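Local coordinates for protein alpha-L-rhamnosidase (Klebsiella oxytoca, PDB 4XHC) that hydrolyses terminal alpha-L-rhamnose residues from glycosides, as a two-domain member of glycoside hydrolase family 78, at residues Y304-V309 against R334-A339. Residues are numbered along the deposited sequence; the frame is centred on the assembly and turned at random.
Sequences YSLFFV and RQVELA. With RAM (alpha-L-rhamnopyranose), chain C.
Ser305 and Gln335 make the polar link between these two helices: Ser305 OG donates to Gln335 OE1 at 2.7 Å. The hydroxyl comes in within the carbonyl plane and sits on a lone pair of the amide oxygen, the C=O...OG angle being 125°. The bend of the glutamine chain at chi2 (-40°) turns the amide back along its own helix, so that OE1 faces Ser305 OG while NE2 bonds Thr331 O. Gln335 CG, set by chi1 beside the backbone N and anti to the carbonyl carbon, rests 3.5 Å from Ser305 O. Beside this bond the interface is aliphatic. Leu306 lays its CD2 methyl on Ala339 CB at 3.6 Å, while CG and CD1 stay close to the same methyl, so the small alanine is met by the whole branched end of the leucine. One turn further along the first helix, Val309 CG2 touches Val336 CG2 at 4.0 Å, the two side chains crossing at about a right angle.

The amide of Gln335 is held from several directions. OE1 also accepts from the backbone N of Val284, and NE2 donates to the carbonyl of Gly282 as well, so this buried group is fully used and its rotation is fixed. Next to Ser305, but pointing to the pocket, Tyr304 OH donates to O4 of the bound rhamnose at 2.6 Å, with O4 at the edge of the tyrosine ring and in its plane; Glu506, Asp249, Tyr518, His528 and Trp361 hydrogen-bond the same sugar.

Helices 302-319 and 322-340, consecutive in the chain, pack as a roughly antiparallel pair in the catalytic six-hairpin glycosidase domain, an (alpha/alpha)6 barrel in GH78 enzymes; the axes of the two segments approach to 8.7 Å with 141° between their N-to-C directions. Helix 368-389 lies against Leu306 and Val336, and helix 264-276 packs on Phe308.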
loop_
_atom_site.group_PDB
_atom_site.type_symbol
_atom_site.label_atom_id
_atom_site.label_comp_id
_atom_site.label_asym_id
_atom_site.label_seq_id
_atom_site.Cartn_x
_atom_site.Cartn_y
_atom_site.Cartn_z
ATOM N N TYR A 304 29.256 -6.473 23.606
ATOM C CA TYR A 304 28.520 -7.533 22.916
ATOM C C TYR A 304 29.438 -8.630 22.375
ATOM O O TYR A 304 29.078 -9.809 22.395
ATOM C CB TYR A 304 27.669 -6.944 21.785
ATOM C CG TYR A 304 26.370 -6.316 22.244
ATOM C CD1 TYR A 304 26.230 -5.817 23.535
ATOM C CD2 TYR A 304 25.295 -6.196 21.378
ATOM C CE1 TYR A 304 25.051 -5.249 23.955
ATOM C CE2 TYR A 304 24.116 -5.611 21.796
ATOM C CZ TYR A 304 24.007 -5.141 23.083
ATOM O OH TYR A 304 22.844 -4.566 23.527
ATOM N N SER A 305 30.621 -8.250 21.904
ATOM C CA SER A 305 31.618 -9.234 21.484
ATOM C C SER A 305 32.023 -10.136 22.651
ATOM O O SER A 305 31.974 -11.353 22.544
ATOM C CB SER A 305 32.857 -8.547 20.891
ATOM O OG SER A 305 33.978 -9.408 20.944
ATOM N N LEU A 306 32.402 -9.524 23.766
ATOM C CA LEU A 306 32.774 -10.279 24.960
ATOM C C LEU A 306 31.645 -11.154 25.501
ATOM O O LEU A 306 31.910 -12.174 26.126
ATOM C CB LEU A 306 33.243 -9.338 26.065
ATOM C CG LEU A 306 34.639 -8.763 25.864
ATOM C CD1 LEU A 306 34.818 -7.488 26.673
ATOM C CD2 LEU A 306 35.704 -9.793 26.220
ATOM N N PHE A 307 30.394 -10.756 25.272
ATOM C CA PHE A 307 29.258 -11.521 25.769
ATOM C C PHE A 307 29.109 -12.862 25.066
ATOM O O PHE A 307 28.453 -13.756 25.595
ATOM C CB PHE A 307 27.940 -10.739 25.663
ATOM C CG PHE A 307 27.812 -9.586 26.632
ATOM C CD1 PHE A 307 28.362 -9.636 27.902
ATOM C CD2 PHE A 307 27.084 -8.461 26.275
ATOM C CE1 PHE A 307 28.224 -8.569 28.775
ATOM C CE2 PHE A 307 26.932 -7.395 27.148
ATOM C CZ PHE A 307 27.507 -7.447 28.399
ATOM N N PHE A 308 29.723 -13.016 23.900
ATOM C CA PHE A 308 29.791 -14.327 23.274
ATOM C C PHE A 308 30.332 -15.363 24.263
ATOM O O PHE A 308 29.842 -16.497 24.325
ATOM C CB PHE A 308 30.673 -14.293 22.026
ATOM C CG PHE A 308 30.624 -15.558 21.219
ATOM C CD1 PHE A 308 29.662 -15.729 20.233
ATOM C CD2 PHE A 308 31.528 -16.588 21.453
ATOM C CE1 PHE A 308 29.610 -16.899 19.491
ATOM C CE2 PHE A 308 31.479 -17.758 20.716
ATOM C CZ PHE A 308 30.522 -17.913 19.733
ATOM N N VAL A 309 31.324 -14.966 25.053
ATOM C CA VAL A 309 31.916 -15.871 26.026
ATOM C C VAL A 309 30.892 -16.281 27.071
ATOM O O VAL A 309 30.787 -17.472 27.397
ATOM C CB VAL A 309 33.118 -15.242 26.755
ATOM C CG1 VAL A 309 33.690 -16.213 27.782
ATOM C CG2 VAL A 309 34.187 -14.821 25.760
ATOM N N ARG A 334 39.018 -15.773 20.954
ATOM C CA ARG A 334 39.435 -14.674 20.080
ATOM C C ARG A 334 38.813 -13.340 20.501
ATOM O O ARG A 334 39.432 -12.285 20.335
ATOM C CB ARG A 334 39.078 -14.986 18.625
ATOM C CG ARG A 334 39.675 -14.031 17.605
ATOM C CD ARG A 334 41.003 -14.526 17.046
ATOM N NE ARG A 334 41.568 -13.524 16.140
ATOM C CZ ARG A 334 42.332 -12.493 16.512
ATOM N NH1 ARG A 334 42.677 -12.311 17.785
ATOM N NH2 ARG A 334 42.765 -11.627 15.601
ATOM N N GLN A 335 37.601 -13.381 21.049
ATOM C CA GLN A 335 36.952 -12.154 21.510
ATOM C C GLN A 335 37.739 -11.549 22.671
ATOM O O GLN A 335 37.858 -10.330 22.784
ATOM C CB GLN A 335 35.496 -12.400 21.930
ATOM C CG GLN A 335 34.596 -13.030 20.871
ATOM C CD GLN A 335 34.820 -12.489 19.464
ATOM O OE1 GLN A 335 34.539 -11.329 19.182
ATOM N NE2 GLN A 335 35.295 -13.341 18.568
ATOM N N VAL A 336 38.290 -12.418 23.515
ATOM C CA VAL A 336 39.121 -11.989 24.628
ATOM C C VAL A 336 40.467 -11.455 24.145
ATOM O O VAL A 336 40.901 -10.427 24.624
ATOM C CB VAL A 336 39.336 -13.131 25.636
ATOM C CG1 VAL A 336 40.262 -12.688 26.755
ATOM C CG2 VAL A 336 38.003 -13.595 26.206
ATOM N N GLU A 337 41.130 -12.148 23.220
ATOM C CA GLU A 337 42.422 -11.682 22.676
ATOM C C GLU A 337 42.251 -10.241 22.198
ATOM O O GLU A 337 43.032 -9.367 22.547
ATOM C CB GLU A 337 42.931 -12.560 21.499
ATOM C CG GLU A 337 43.552 -13.933 21.830
ATOM C CD GLU A 337 43.737 -14.850 20.583
ATOM O OE1 GLU A 337 44.012 -14.335 19.472
ATOM O OE2 GLU A 337 43.610 -16.098 20.686
ATOM N N LEU A 338 41.200 -10.001 21.418
ATOM C CA LEU A 338 40.951 -8.676 20.831
ATOM C C LEU A 338 40.579 -7.629 21.871
ATOM O O LEU A 338 41.123 -6.527 21.861
ATOM C CB LEU A 338 39.862 -8.750 19.769
ATOM C CG LEU A 338 40.267 -9.514 18.505
ATOM C CD1 LEU A 338 39.035 -9.806 17.669
ATOM C CD2 LEU A 338 41.308 -8.739 17.697
ATOM N N ALA A 339 39.682 -7.973 22.785
ATOM C CA ALA A 339 39.316 -7.051 23.858
ATOM C C ALA A 339 40.521 -6.602 24.712
ATOM O O ALA A 339 40.660 -5.419 25.014
ATOM C CB ALA A 339 38.240 -7.663 24.737
HETATM C C1 RAM C . 19.067 -1.119 19.950
HETATM C C2 RAM C . 18.111 -2.126 20.558
HETATM C C3 RAM C . 18.821 -3.436 20.841
HETATM C C4 RAM C . 20.191 -3.145 21.431
HETATM C C5 RAM C . 21.050 -2.487 20.364
HETATM C C6 RAM C . 22.059 -1.516 20.925
HETATM O O1 RAM C . 18.409 -0.459 18.942
HETATM O O2 RAM C . 17.665 -1.569 21.783
HETATM O O3 RAM C . 18.064 -4.237 21.751
HETATM O O4 RAM C . 20.816 -4.345 21.847
HETATM O O5 RAM C . 20.220 -1.768 19.427
#